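Local structure of diaminopropionate ammonia-lyase (4D9M) at residues 3-8 with 352-357; 77-82 with 206-211; 115-120 with 186-191; 227-232 with 255-260. The protein catalyses the pyridoxal-phosphate-dependent alpha,beta-elimination of both the L and D isomers of 2,3-diaminopropionate, giving pyruvate and ammonia. All blocks are in the same frame, centred on the assembly; numbering follows the deposited sequence.

Contact 1 (3-8 with 352-357); sequences VFSLKI and YHPQRQ
Phe-4 and Tyr-352 form the tightly packed end of this contact. The far rim of the phenyl ring presses on the root of the tyrosine, Phe-4 CE2 lying 3.3 Å from Tyr-352 CB. The two rings, their planes 23° apart, are slid past one another with little overlap and centroids 5.6 Å apart. CB of Phe-4 points away from 352-357; with chi1 at 60°, between the backbone N and the carbonyl carbon, the ring end comes back toward it. Phe-4 N donates to Tyr-352 O at 2.9 Å, and the CA-H of His-353 meets Phe-4 O at 3.3 Å. Trp-390 of the second subunit packs on Tyr-352.

The outer side is exposed and held more lightly. Val-3 CG1 rests 3.6 Å from Pro-354 CG, and Ser-5 OG sits over one face of the His-353 imidazole, offset to its rim. His-353 is steadied from its own segment: Gln-355 N donates to ND1 at 3.0 Å, close to the ring plane. With a single hydrogen bond across the segments and no salt bridge, the N-terminal tail is docked on the loop between helices 338-351 and 356-362 chiefly by apolar packing beside the dimer interface.

Contact 2 (77-82 with 206-211); sequences KMLGGA and YATLAD. With 0JO (2-{[(E)-{3-hydroxy-2-methyl-5-[(phosphonooxy)methyl]pyridin-4-yl}methylidene]amino}prop-2-enoic acid), chain D.
Tyr-206 reaches across to Lys-77, where the phenol OH accepts a hydrogen bond from NZ at 2.8 Å. The lysine chain, turned about CB-CG (chi2 -73°) and extended beyond, brings NZ there from a CB that points away. A water bridges the same OH to Lys-77 O, lying 2.7 Å from the carbonyl oxygen. That carbonyl also lies in the plane of the tyrosine ring, at its edge near CE1. Gly-80, lacking a side chain, lets the ring come close: Gly-80 N is 3.6 Å from Tyr-206 CD1.

At Thr-208, CG2 meets Leu-79 CD2 at 3.9 Å while the hydroxyl turns to His-36. Leu-209 follows with CB and CD2 against CD1 of Leu-79, the two leucines crossing at about a right angle. Leu-79 thus lays one methyl on each of two consecutive residues; the axes of the short helical segments 78-82 and 206-211 approach to 8.7 Å.

NZ of Lys-77 also bridges to Asp-189 and makes a weak bond, 3.3 Å, to phosphate oxygen OP1 of the bound aminoacrylate adduct. Lys-77 is the Schiff-base lysine, here released from the cofactor. Its place beside the phosphate, near the start of helix 78-92, fits the fold-type II, tryptophan-synthase-beta-like PLP enzymes.

Contact 3 (115-120 with 186-191); sequences FATTTD and VVQDTA. With 0JO (2-{[(E)-{3-hydroxy-2-methyl-5-[(phosphonooxy)methyl]pyridin-4-yl}methylidene]amino}prop-2-enoic acid), chain D.
Thr-118 O is gripped by two donors from opposite faces of its plane: Gln-188 NE2 across the contact at 2.8 Å and Thr-117 OG1 from its own segment at 2.7 Å. The other end of the same amide closes a two-way clasp, Thr-118 N donating to Gln-188 OE1 at 2.8 Å in the carbonyl plane, on a lone pair. Bent at chi2 (65°), the glutamine turns its amide to face the strand as a neighbouring peptide would. NE2 spends its second N-H on Asp-189 OD1, met from above the carboxylate plane, and this fixes the rotation of the amide further.

The clasp continues the edge of a four-stranded parallel sheet, in which strand 114-118 runs beside the short strand 185-186. The backbone pairing there is brief: Ala-116 O takes Val-187 N at 2.8 Å as well as the CA-H of Val-186. Phe-115 CD1 packs on Val-187 CG2, 3.5 Å away.

Beyond the strand the chain meets the bound aminoacrylate adduct. Its carboxylate oxygen OXT receives Thr-119 OG1 at 2.6 Å and Asp-120 N at 3.0 Å. Asp-120, the inferred proton acceptor for the L isomer, brings OD2 to 3.2 Å from CA of the adduct.

Contact 4 (227-232 with 255-260); sequences VLLQAG and SIIVEP. With 0JO (2-{[(E)-{3-hydroxy-2-methyl-5-[(phosphonooxy)methyl]pyridin-4-yl}methylidene]amino}prop-2-enoic acid), chain D.
The beta-alpha-beta unit of strand 226-230, helix 235-248 and strand 254-260 lays Val-227 to Gln-230 beside Ser-255 to Val-258 in parallel pairing. Four backbone bonds zip them together in alternation. Ile-256 N reaches Val-227 O at 2.7 Å and Leu-229 N reaches Ile-256 O at 2.8 Å; Val-258 N then bonds to Leu-229 O, and Ala-231 N to Val-258 O.

On one face Leu-228 and Ile-256 lie side by side, CD2 of the leucine 3.8 Å from CB of the isoleucine, and Leu-228 with Val-258 also meets helix 338-351. On the other, Val-227 CG1 touches Ser-255 CB, and Leu-229 CB meets Ile-257 CD1 at 4.0 Å; Leu-229 and Ser-255 pack against helix 235-248. Gln-230, its chain bent at chi2 (-86°), brings CG to 4.1 Å from C6 of the cofactor pyridine, while NE2 donates to Ile-374 O and Ser-339 O, so its amide is held firmly.

Past the strand, Ala-231 CB sits between Ile-257 CG2 and Glu-259 CG, the latter 3.9 Å away. Glu-259 sends its carboxylate on to the backbone N atoms of Ile-266 and Tyr-267. Gly-232 N donates to phosphate oxygen OP3 of the adduct at 2.8 Å, and Gly-234 N and Met-236 N also bond the adduct. Backbone N-H groups at the turn into helix 235-248 and in its first turn thus hold the adduct, and the helix N-terminus would probably offset phosphate charge.

How the contacts relate
Starting from the N terminus, contact 1 ties the tail before strand 8-12 to the loop ahead of helix 356-362 and so closes a loop that encloses the other three. Inside it, contact 2 joins helix 78-92 to helix 197-220, and contact 3, nested within that loop, links inner strand 114-118 to the edge strand 185-186 and the loop after it, in the four-stranded sheet. Contact 4 opens after contact 2 has closed and pairs neighbouring strands of the larger mixed sheet; none of the loops cross. Contacts 2 and 3 meet through the Lys-77 to Asp-189 salt bridge. Contacts 2, 3 and 4 all touch the bound cofactor adduct, whereas contact 1 stays about 7 Å from contact 4 at nearest atoms.

Contact 1 (3-8 with 352-357)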
# COMPACT_ATOMS: atom_id res chain seq x y z
N VAL B 3 -8.24 2.75 -17.45
CA VAL B 3 -8.81 1.58 -18.11
C VAL B 3 -7.68 0.76 -18.73
O VAL B 3 -6.82 1.29 -19.44
CB VAL B 3 -9.87 1.98 -19.17
CG1 VAL B 3 -10.50 0.74 -19.79
CG2 VAL B 3 -10.95 2.85 -18.55
N PHE B 4 -7.66 -0.54 -18.43
CA PHE B 4 -6.61 -1.43 -18.92
C PHE B 4 -7.08 -2.88 -19.08
O PHE B 4 -8.01 -3.32 -18.41
CB PHE B 4 -5.37 -1.37 -18.02
CG PHE B 4 -5.62 -1.77 -16.58
CD1 PHE B 4 -5.59 -3.11 -16.20
CD2 PHE B 4 -5.85 -0.80 -15.61
CE1 PHE B 4 -5.80 -3.47 -14.88
CE2 PHE B 4 -6.05 -1.16 -14.29
CZ PHE B 4 -6.03 -2.50 -13.92
N SER B 5 -6.41 -3.60 -19.98
CA SER B 5 -6.74 -4.99 -20.28
C SER B 5 -5.61 -5.95 -19.90
O SER B 5 -4.61 -6.08 -20.62
CB SER B 5 -7.09 -5.16 -21.76
OG SER B 5 -8.23 -4.39 -22.11
N LEU B 6 -5.76 -6.60 -18.75
CA LEU B 6 -4.89 -7.70 -18.37
C LEU B 6 -5.55 -8.98 -18.83
O LEU B 6 -6.78 -9.07 -18.85
CB LEU B 6 -4.66 -7.72 -16.86
CG LEU B 6 -4.08 -6.46 -16.20
CD1 LEU B 6 -3.90 -6.66 -14.70
CD2 LEU B 6 -2.76 -6.02 -16.84
N LYS B 7 -4.74 -9.97 -19.22
CA LYS B 7 -5.28 -11.25 -19.67
C LYS B 7 -6.01 -11.92 -18.51
O LYS B 7 -5.40 -12.26 -17.49
CB LYS B 7 -4.18 -12.18 -20.21
CG LYS B 7 -4.69 -13.54 -20.66
CD LYS B 7 -3.55 -14.49 -20.99
N ILE B 8 -7.32 -12.08 -18.68
CA ILE B 8 -8.14 -12.83 -17.74
C ILE B 8 -9.15 -13.70 -18.52
O ILE B 8 -10.26 -13.27 -18.82
CB ILE B 8 -8.83 -11.93 -16.69
CG1 ILE B 8 -9.31 -10.62 -17.32
CG2 ILE B 8 -7.88 -11.62 -15.54
CD1 ILE B 8 -10.23 -9.81 -16.44
N TYR B 352 -11.35 -2.62 -13.77
CA TYR B 352 -10.74 -1.60 -14.61
C TYR B 352 -10.66 -2.00 -16.09
O TYR B 352 -10.07 -1.29 -16.91
CB TYR B 352 -9.34 -1.25 -14.09
CG TYR B 352 -9.33 -0.54 -12.75
CD1 TYR B 352 -9.70 0.79 -12.65
CD2 TYR B 352 -8.92 -1.21 -11.60
CE1 TYR B 352 -9.69 1.45 -11.43
CE2 TYR B 352 -8.90 -0.56 -10.37
CZ TYR B 352 -9.28 0.77 -10.30
OH TYR B 352 -9.26 1.42 -9.08
N HIS B 353 -11.25 -3.14 -16.41
CA HIS B 353 -11.23 -3.67 -17.76
C HIS B 353 -12.25 -2.94 -18.60
O HIS B 353 -13.32 -2.59 -18.09
CB HIS B 353 -11.51 -5.17 -17.74
CG HIS B 353 -11.01 -5.90 -18.96
ND1 HIS B 353 -11.71 -5.97 -20.10
CD2 HIS B 353 -9.83 -6.62 -19.17
CE1 HIS B 353 -11.02 -6.69 -21.01
NE2 HIS B 353 -9.87 -7.09 -20.44
N PRO B 354 -11.93 -2.69 -19.88
CA PRO B 354 -12.90 -2.08 -20.80
C PRO B 354 -14.20 -2.89 -20.85
O PRO B 354 -15.29 -2.32 -20.83
CB PRO B 354 -12.20 -2.13 -22.16
CG PRO B 354 -10.75 -2.21 -21.85
CD PRO B 354 -10.62 -2.91 -20.53
N GLN B 355 -14.06 -4.22 -20.88
CA GLN B 355 -15.19 -5.15 -20.95
C GLN B 355 -15.67 -5.61 -19.57
O GLN B 355 -16.17 -6.73 -19.43
CB GLN B 355 -14.84 -6.35 -21.83
CG GLN B 355 -14.89 -6.05 -23.31
CD GLN B 355 -14.16 -7.06 -24.17
OE1 GLN B 355 -12.96 -7.32 -23.98
NE2 GLN B 355 -14.87 -7.64 -25.13
N ARG B 356 -15.53 -4.73 -18.58
CA ARG B 356 -15.96 -4.97 -17.20
C ARG B 356 -17.37 -5.57 -17.11
O ARG B 356 -17.55 -6.64 -16.52
CB ARG B 356 -15.88 -3.66 -16.40
CG ARG B 356 -16.33 -3.76 -14.95
CD ARG B 356 -16.77 -2.39 -14.44
NE ARG B 356 -17.37 -2.48 -13.11
CZ ARG B 356 -18.66 -2.73 -12.86
NH1 ARG B 356 -19.52 -2.92 -13.86
NH2 ARG B 356 -19.09 -2.79 -11.60
N GLN B 357 -18.36 -4.89 -17.69
CA GLN B 357 -19.76 -5.32 -17.60
C GLN B 357 -19.96 -6.77 -18.02
O GLN B 357 -20.52 -7.57 -17.26
CB GLN B 357 -20.67 -4.38 -18.40

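Contact 2 (77-82 with 206-211)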
# COMPACT_ATOMS: atom_id res chain seq x y z
N LYS B 77 -0.51 -23.07 4.91
CA LYS B 77 -0.11 -24.43 4.54
C LYS B 77 0.09 -25.41 5.69
O LYS B 77 -0.09 -26.62 5.51
CB LYS B 77 1.16 -24.40 3.65
CG LYS B 77 0.88 -24.21 2.16
CD LYS B 77 0.30 -25.48 1.55
CE LYS B 77 0.17 -25.41 0.04
NZ LYS B 77 -0.38 -26.69 -0.51
N MET B 78 0.47 -24.91 6.87
CA MET B 78 0.72 -25.81 8.00
C MET B 78 -0.53 -26.54 8.47
O MET B 78 -0.44 -27.61 9.06
CB MET B 78 1.41 -25.08 9.17
CG MET B 78 0.66 -23.87 9.72
SD MET B 78 -0.75 -24.29 10.76
CE MET B 78 0.03 -25.08 12.17
N LEU B 79 -1.70 -25.96 8.20
CA LEU B 79 -2.97 -26.56 8.60
C LEU B 79 -3.08 -28.00 8.13
O LEU B 79 -3.64 -28.85 8.82
CB LEU B 79 -4.16 -25.75 8.08
CG LEU B 79 -4.55 -24.41 8.72
CD1 LEU B 79 -5.64 -23.75 7.88
CD2 LEU B 79 -5.01 -24.58 10.16
N GLY B 80 -2.52 -28.27 6.96
CA GLY B 80 -2.49 -29.61 6.40
C GLY B 80 -1.28 -30.43 6.83
O GLY B 80 -1.43 -31.56 7.28
N GLY B 81 -0.09 -29.84 6.69
CA GLY B 81 1.17 -30.50 7.06
C GLY B 81 1.19 -31.02 8.49
O GLY B 81 1.53 -32.19 8.73
N ALA B 82 0.83 -30.15 9.43
CA ALA B 82 0.76 -30.49 10.85
C ALA B 82 -0.30 -31.55 11.16
O ALA B 82 -0.14 -32.34 12.09
CB ALA B 82 0.52 -29.24 11.69
N TYR B 206 -6.56 -28.49 5.69
CA TYR B 206 -6.83 -27.16 5.14
C TYR B 206 -8.25 -26.65 5.43
O TYR B 206 -8.45 -25.45 5.58
CB TYR B 206 -6.61 -27.12 3.61
CG TYR B 206 -5.20 -27.41 3.11
CD1 TYR B 206 -4.07 -27.17 3.90
CD2 TYR B 206 -5.00 -27.87 1.81
CE1 TYR B 206 -2.79 -27.42 3.42
CE2 TYR B 206 -3.73 -28.12 1.31
CZ TYR B 206 -2.63 -27.89 2.13
OH TYR B 206 -1.37 -28.15 1.64
N ALA B 207 -9.22 -27.55 5.52
CA ALA B 207 -10.63 -27.20 5.72
C ALA B 207 -10.91 -26.40 6.99
O ALA B 207 -11.98 -25.80 7.13
CB ALA B 207 -11.51 -28.45 5.69
N THR B 208 -9.94 -26.40 7.91
CA THR B 208 -10.04 -25.61 9.15
C THR B 208 -10.28 -24.12 8.86
O THR B 208 -11.05 -23.47 9.57
CB THR B 208 -8.79 -25.81 10.04
OG1 THR B 208 -8.77 -27.16 10.52
CG2 THR B 208 -8.79 -24.87 11.23
N LEU B 209 -9.62 -23.60 7.83
CA LEU B 209 -9.75 -22.19 7.47
C LEU B 209 -11.15 -21.90 6.92
O LEU B 209 -11.73 -20.85 7.21
CB LEU B 209 -8.63 -21.73 6.51
CG LEU B 209 -8.56 -22.21 5.05
CD1 LEU B 209 -9.34 -21.27 4.13
CD2 LEU B 209 -7.12 -22.31 4.56
N ALA B 210 -11.69 -22.84 6.16
CA ALA B 210 -13.03 -22.68 5.61
C ALA B 210 -14.09 -22.82 6.70
O ALA B 210 -15.10 -22.12 6.68
CB ALA B 210 -13.27 -23.67 4.48
N ASP B 211 -13.85 -23.73 7.64
CA ASP B 211 -14.71 -23.91 8.81
C ASP B 211 -14.78 -22.60 9.60
O ASP B 211 -15.87 -22.13 9.94
CB ASP B 211 -14.18 -25.05 9.69
CG ASP B 211 -15.15 -25.47 10.79
OD1 ASP B 211 -15.74 -26.57 10.68
OD2 ASP B 211 -15.31 -24.72 11.77
O 0JO D . 3.91 -24.50 -0.29
C 0JO D . 4.17 -25.02 -1.40
OXT 0JO D . 5.19 -25.75 -1.57
CA 0JO D . 3.25 -24.76 -2.51
CB 0JO D . 3.28 -25.46 -3.64
N 0JO D . 2.39 -23.75 -2.34
C4A 0JO D . 1.18 -23.73 -2.75
C4 0JO D . 0.34 -22.53 -2.47
C3 0JO D . 0.80 -21.53 -1.62
O3 0JO D . 2.03 -21.62 -1.03
C2 0JO D . -0.01 -20.42 -1.37
C2A 0JO D . 0.47 -19.34 -0.46
N1 0JO D . -1.23 -20.30 -1.94
C6 0JO D . -1.69 -21.25 -2.75
C5 0JO D . -0.93 -22.38 -3.04
C5A 0JO D . -1.51 -23.41 -3.97
OP4 0JO D . -2.02 -24.49 -3.21
P 0JO D . -2.09 -25.95 -3.88
OP3 0JO D . -2.90 -25.74 -5.13
OP1 0JO D . -2.76 -26.76 -2.80
OP2 0JO D . -0.65 -26.31 -4.16
O HOH W 1 0.46 -28.58 3.77

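Contact 3 (115-120 with 186-191)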
# COMPACT_ATOMS: atom_id res chain seq x y z
N PHE B 115 10.65 -36.33 8.67
CA PHE B 115 9.62 -36.01 7.67
C PHE B 115 10.20 -35.26 6.48
O PHE B 115 10.86 -34.24 6.64
CB PHE B 115 8.47 -35.21 8.31
CG PHE B 115 7.73 -35.96 9.39
CD1 PHE B 115 6.83 -36.96 9.06
CD2 PHE B 115 7.95 -35.67 10.73
CE1 PHE B 115 6.15 -37.66 10.05
CE2 PHE B 115 7.28 -36.36 11.72
CZ PHE B 115 6.38 -37.36 11.39
N ALA B 116 9.93 -35.76 5.28
CA ALA B 116 10.55 -35.23 4.07
C ALA B 116 9.54 -34.77 3.02
O ALA B 116 8.57 -35.48 2.72
CB ALA B 116 11.50 -36.26 3.47
N THR B 117 9.78 -33.59 2.46
CA THR B 117 8.94 -33.06 1.40
C THR B 117 9.67 -32.09 0.48
O THR B 117 10.64 -31.45 0.88
CB THR B 117 7.67 -32.35 1.96
OG1 THR B 117 6.90 -31.84 0.87
CG2 THR B 117 8.04 -31.20 2.89
N THR B 118 9.19 -31.98 -0.76
CA THR B 118 9.53 -30.86 -1.62
C THR B 118 8.51 -29.73 -1.39
O THR B 118 7.36 -29.99 -1.05
CB THR B 118 9.54 -31.27 -3.11
OG1 THR B 118 10.56 -32.24 -3.32
CG2 THR B 118 9.80 -30.08 -4.02
N THR B 119 8.97 -28.49 -1.57
CA THR B 119 8.15 -27.30 -1.40
C THR B 119 8.80 -26.16 -2.17
O THR B 119 10.02 -26.16 -2.38
CB THR B 119 8.06 -26.89 0.09
OG1 THR B 119 7.04 -25.90 0.27
CG2 THR B 119 9.39 -26.34 0.60
N ASP B 120 7.99 -25.18 -2.60
CA ASP B 120 8.57 -23.93 -3.07
C ASP B 120 8.43 -22.81 -2.04
O ASP B 120 8.67 -21.64 -2.34
CB ASP B 120 8.07 -23.52 -4.47
CG ASP B 120 6.58 -23.67 -4.63
OD1 ASP B 120 6.17 -24.19 -5.69
OD2 ASP B 120 5.84 -23.28 -3.71
N VAL B 186 7.64 -39.44 3.80
CA VAL B 186 7.30 -38.40 2.82
C VAL B 186 5.97 -37.75 3.17
O VAL B 186 4.96 -38.43 3.32
CB VAL B 186 7.24 -38.95 1.38
CG1 VAL B 186 6.64 -37.93 0.42
CG2 VAL B 186 8.62 -39.37 0.91
N VAL B 187 5.98 -36.42 3.31
CA VAL B 187 4.77 -35.65 3.62
C VAL B 187 4.54 -34.60 2.52
O VAL B 187 4.82 -33.42 2.71
CB VAL B 187 4.85 -34.98 5.01
CG1 VAL B 187 3.50 -34.39 5.40
CG2 VAL B 187 5.31 -35.98 6.06
N GLN B 188 4.01 -35.05 1.39
CA GLN B 188 3.86 -34.17 0.23
C GLN B 188 2.41 -33.75 -0.01
O GLN B 188 1.50 -34.57 0.06
CB GLN B 188 4.44 -34.84 -1.02
CG GLN B 188 4.64 -33.89 -2.20
CD GLN B 188 5.69 -32.82 -1.93
OE1 GLN B 188 6.86 -33.12 -1.69
NE2 GLN B 188 5.27 -31.56 -1.97
N ASP B 189 2.22 -32.46 -0.30
CA ASP B 189 0.89 -31.90 -0.54
C ASP B 189 0.36 -32.13 -1.96
O ASP B 189 -0.47 -31.35 -2.46
CB ASP B 189 0.87 -30.40 -0.20
CG ASP B 189 1.89 -29.59 -0.98
OD1 ASP B 189 2.64 -30.16 -1.81
OD2 ASP B 189 1.95 -28.36 -0.76
N THR B 190 0.85 -33.18 -2.61
CA THR B 190 0.34 -33.60 -3.91
C THR B 190 0.19 -35.12 -3.91
O THR B 190 0.76 -35.81 -3.07
CB THR B 190 1.24 -33.10 -5.08
OG1 THR B 190 0.49 -33.10 -6.30
CG2 THR B 190 2.50 -33.96 -5.25
N ALA B 191 -0.60 -35.63 -4.86
CA ALA B 191 -0.85 -37.06 -4.96
C ALA B 191 -0.38 -37.63 -6.29
O ALA B 191 -0.22 -36.90 -7.27
CB ALA B 191 -2.32 -37.35 -4.74
O 0JO D . 3.91 -24.50 -0.29
C 0JO D . 4.17 -25.02 -1.40
OXT 0JO D . 5.19 -25.75 -1.57
CA 0JO D . 3.25 -24.76 -2.51
CB 0JO D . 3.28 -25.46 -3.64
N 0JO D . 2.39 -23.75 -2.34
C4A 0JO D . 1.18 -23.73 -2.75
C4 0JO D . 0.34 -22.53 -2.47
C3 0JO D . 0.80 -21.53 -1.62
O3 0JO D . 2.03 -21.62 -1.03
C2 0JO D . -0.01 -20.42 -1.37
C2A 0JO D . 0.47 -19.34 -0.46
N1 0JO D . -1.23 -20.30 -1.94
C6 0JO D . -1.69 -21.25 -2.75
C5 0JO D . -0.93 -22.38 -3.04
C5A 0JO D . -1.51 -23.41 -3.97
OP4 0JO D . -2.02 -24.49 -3.21
P 0JO D . -2.09 -25.95 -3.88
OP3 0JO D . -2.90 -25.74 -5.13
OP1 0JO D . -2.76 -26.76 -2.80
OP2 0JO D . -0.65 -26.31 -4.16

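Contact 4 (227-232 with 255-260)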
# COMPACT_ATOMS: atom_id res chain seq x y z
N VAL B 227 -16.87 -17.89 -4.34
CA VAL B 227 -15.54 -18.08 -3.78
C VAL B 227 -14.50 -18.12 -4.89
O VAL B 227 -14.69 -18.77 -5.92
CB VAL B 227 -15.45 -19.30 -2.83
CG1 VAL B 227 -15.65 -20.62 -3.56
CG2 VAL B 227 -14.13 -19.28 -2.06
N LEU B 228 -13.42 -17.37 -4.69
CA LEU B 228 -12.27 -17.40 -5.58
C LEU B 228 -11.17 -18.22 -4.91
O LEU B 228 -10.77 -17.91 -3.78
CB LEU B 228 -11.78 -15.99 -5.86
CG LEU B 228 -12.69 -15.05 -6.65
CD1 LEU B 228 -12.51 -13.62 -6.16
CD2 LEU B 228 -12.39 -15.13 -8.13
N LEU B 229 -10.72 -19.27 -5.58
CA LEU B 229 -9.68 -20.15 -5.04
C LEU B 229 -8.50 -20.21 -5.98
O LEU B 229 -8.62 -20.68 -7.12
CB LEU B 229 -10.22 -21.55 -4.77
CG LEU B 229 -11.37 -21.63 -3.76
CD1 LEU B 229 -11.97 -23.03 -3.72
CD2 LEU B 229 -10.91 -21.18 -2.38
N GLN B 230 -7.36 -19.70 -5.51
CA GLN B 230 -6.12 -19.81 -6.27
C GLN B 230 -5.67 -21.27 -6.27
O GLN B 230 -5.99 -22.03 -5.35
CB GLN B 230 -5.02 -18.88 -5.72
CG GLN B 230 -4.74 -18.97 -4.23
CD GLN B 230 -5.66 -18.08 -3.41
OE1 GLN B 230 -6.81 -18.43 -3.13
NE2 GLN B 230 -5.15 -16.92 -3.01
N ALA B 231 -4.94 -21.65 -7.31
CA ALA B 231 -4.52 -23.04 -7.45
C ALA B 231 -3.09 -23.17 -7.94
O ALA B 231 -2.65 -22.43 -8.83
CB ALA B 231 -5.47 -23.79 -8.37
N GLY B 232 -2.37 -24.10 -7.31
CA GLY B 232 -1.10 -24.60 -7.81
C GLY B 232 -1.40 -25.96 -8.39
O GLY B 232 -1.71 -26.09 -9.57
N SER B 255 -18.10 -20.86 -7.60
CA SER B 255 -16.70 -21.02 -7.25
C SER B 255 -15.78 -20.87 -8.47
O SER B 255 -15.96 -21.55 -9.48
CB SER B 255 -16.47 -22.37 -6.57
OG SER B 255 -16.78 -23.44 -7.45
N ILE B 256 -14.81 -19.98 -8.34
CA ILE B 256 -13.89 -19.66 -9.42
C ILE B 256 -12.45 -20.05 -9.07
O ILE B 256 -11.88 -19.60 -8.08
CB ILE B 256 -13.97 -18.16 -9.78
CG1 ILE B 256 -15.39 -17.78 -10.21
CG2 ILE B 256 -12.97 -17.81 -10.88
CD1 ILE B 256 -15.71 -16.31 -10.05
N ILE B 257 -11.86 -20.88 -9.92
CA ILE B 257 -10.49 -21.33 -9.72
C ILE B 257 -9.55 -20.39 -10.47
O ILE B 257 -9.73 -20.15 -11.68
CB ILE B 257 -10.31 -22.80 -10.16
CG1 ILE B 257 -11.34 -23.71 -9.47
CG2 ILE B 257 -8.89 -23.28 -9.89
CD1 ILE B 257 -11.48 -23.51 -7.97
N VAL B 258 -8.57 -19.87 -9.75
CA VAL B 258 -7.65 -18.88 -10.31
C VAL B 258 -6.24 -19.45 -10.45
O VAL B 258 -5.68 -19.98 -9.49
CB VAL B 258 -7.61 -17.59 -9.46
CG1 VAL B 258 -6.77 -16.52 -10.14
CG2 VAL B 258 -9.02 -17.06 -9.21
N GLU B 259 -5.67 -19.34 -11.65
CA GLU B 259 -4.31 -19.80 -11.92
C GLU B 259 -3.48 -18.78 -12.71
O GLU B 259 -4.04 -18.02 -13.51
CB GLU B 259 -4.34 -21.11 -12.70
CG GLU B 259 -4.47 -22.35 -11.84
CD GLU B 259 -4.60 -23.60 -12.67
OE1 GLU B 259 -5.45 -23.61 -13.60
OE2 GLU B 259 -3.86 -24.57 -12.40
N PRO B 260 -2.15 -18.80 -12.51
CA PRO B 260 -1.22 -18.01 -13.31
C PRO B 260 -1.12 -18.50 -14.75
O PRO B 260 -1.29 -19.69 -15.02
CB PRO B 260 0.12 -18.20 -12.60
CG PRO B 260 -0.02 -19.47 -11.85
CD PRO B 260 -1.46 -19.51 -11.42
O 0JO D . 3.91 -24.50 -0.29
C 0JO D . 4.17 -25.02 -1.40
OXT 0JO D . 5.19 -25.75 -1.57
CA 0JO D . 3.25 -24.76 -2.51
CB 0JO D . 3.28 -25.46 -3.64
N 0JO D . 2.39 -23.75 -2.34
C4A 0JO D . 1.18 -23.73 -2.75
C4 0JO D . 0.34 -22.53 -2.47
C3 0JO D . 0.80 -21.53 -1.62
O3 0JO D . 2.03 -21.62 -1.03
C2 0JO D . -0.01 -20.42 -1.37
C2A 0JO D . 0.47 -19.34 -0.46
N1 0JO D . -1.23 -20.30 -1.94
C6 0JO D . -1.69 -21.25 -2.75
C5 0JO D . -0.93 -22.38 -3.04
C5A 0JO D . -1.51 -23.41 -3.97
OP4 0JO D . -2.02 -24.49 -3.21
P 0JO D . -2.09 -25.95 -3.88
OP3 0JO D . -2.90 -25.74 -5.13
OP1 0JO D . -2.76 -26.76 -2.80
OP2 0JO D . -0.65 -26.31 -4.16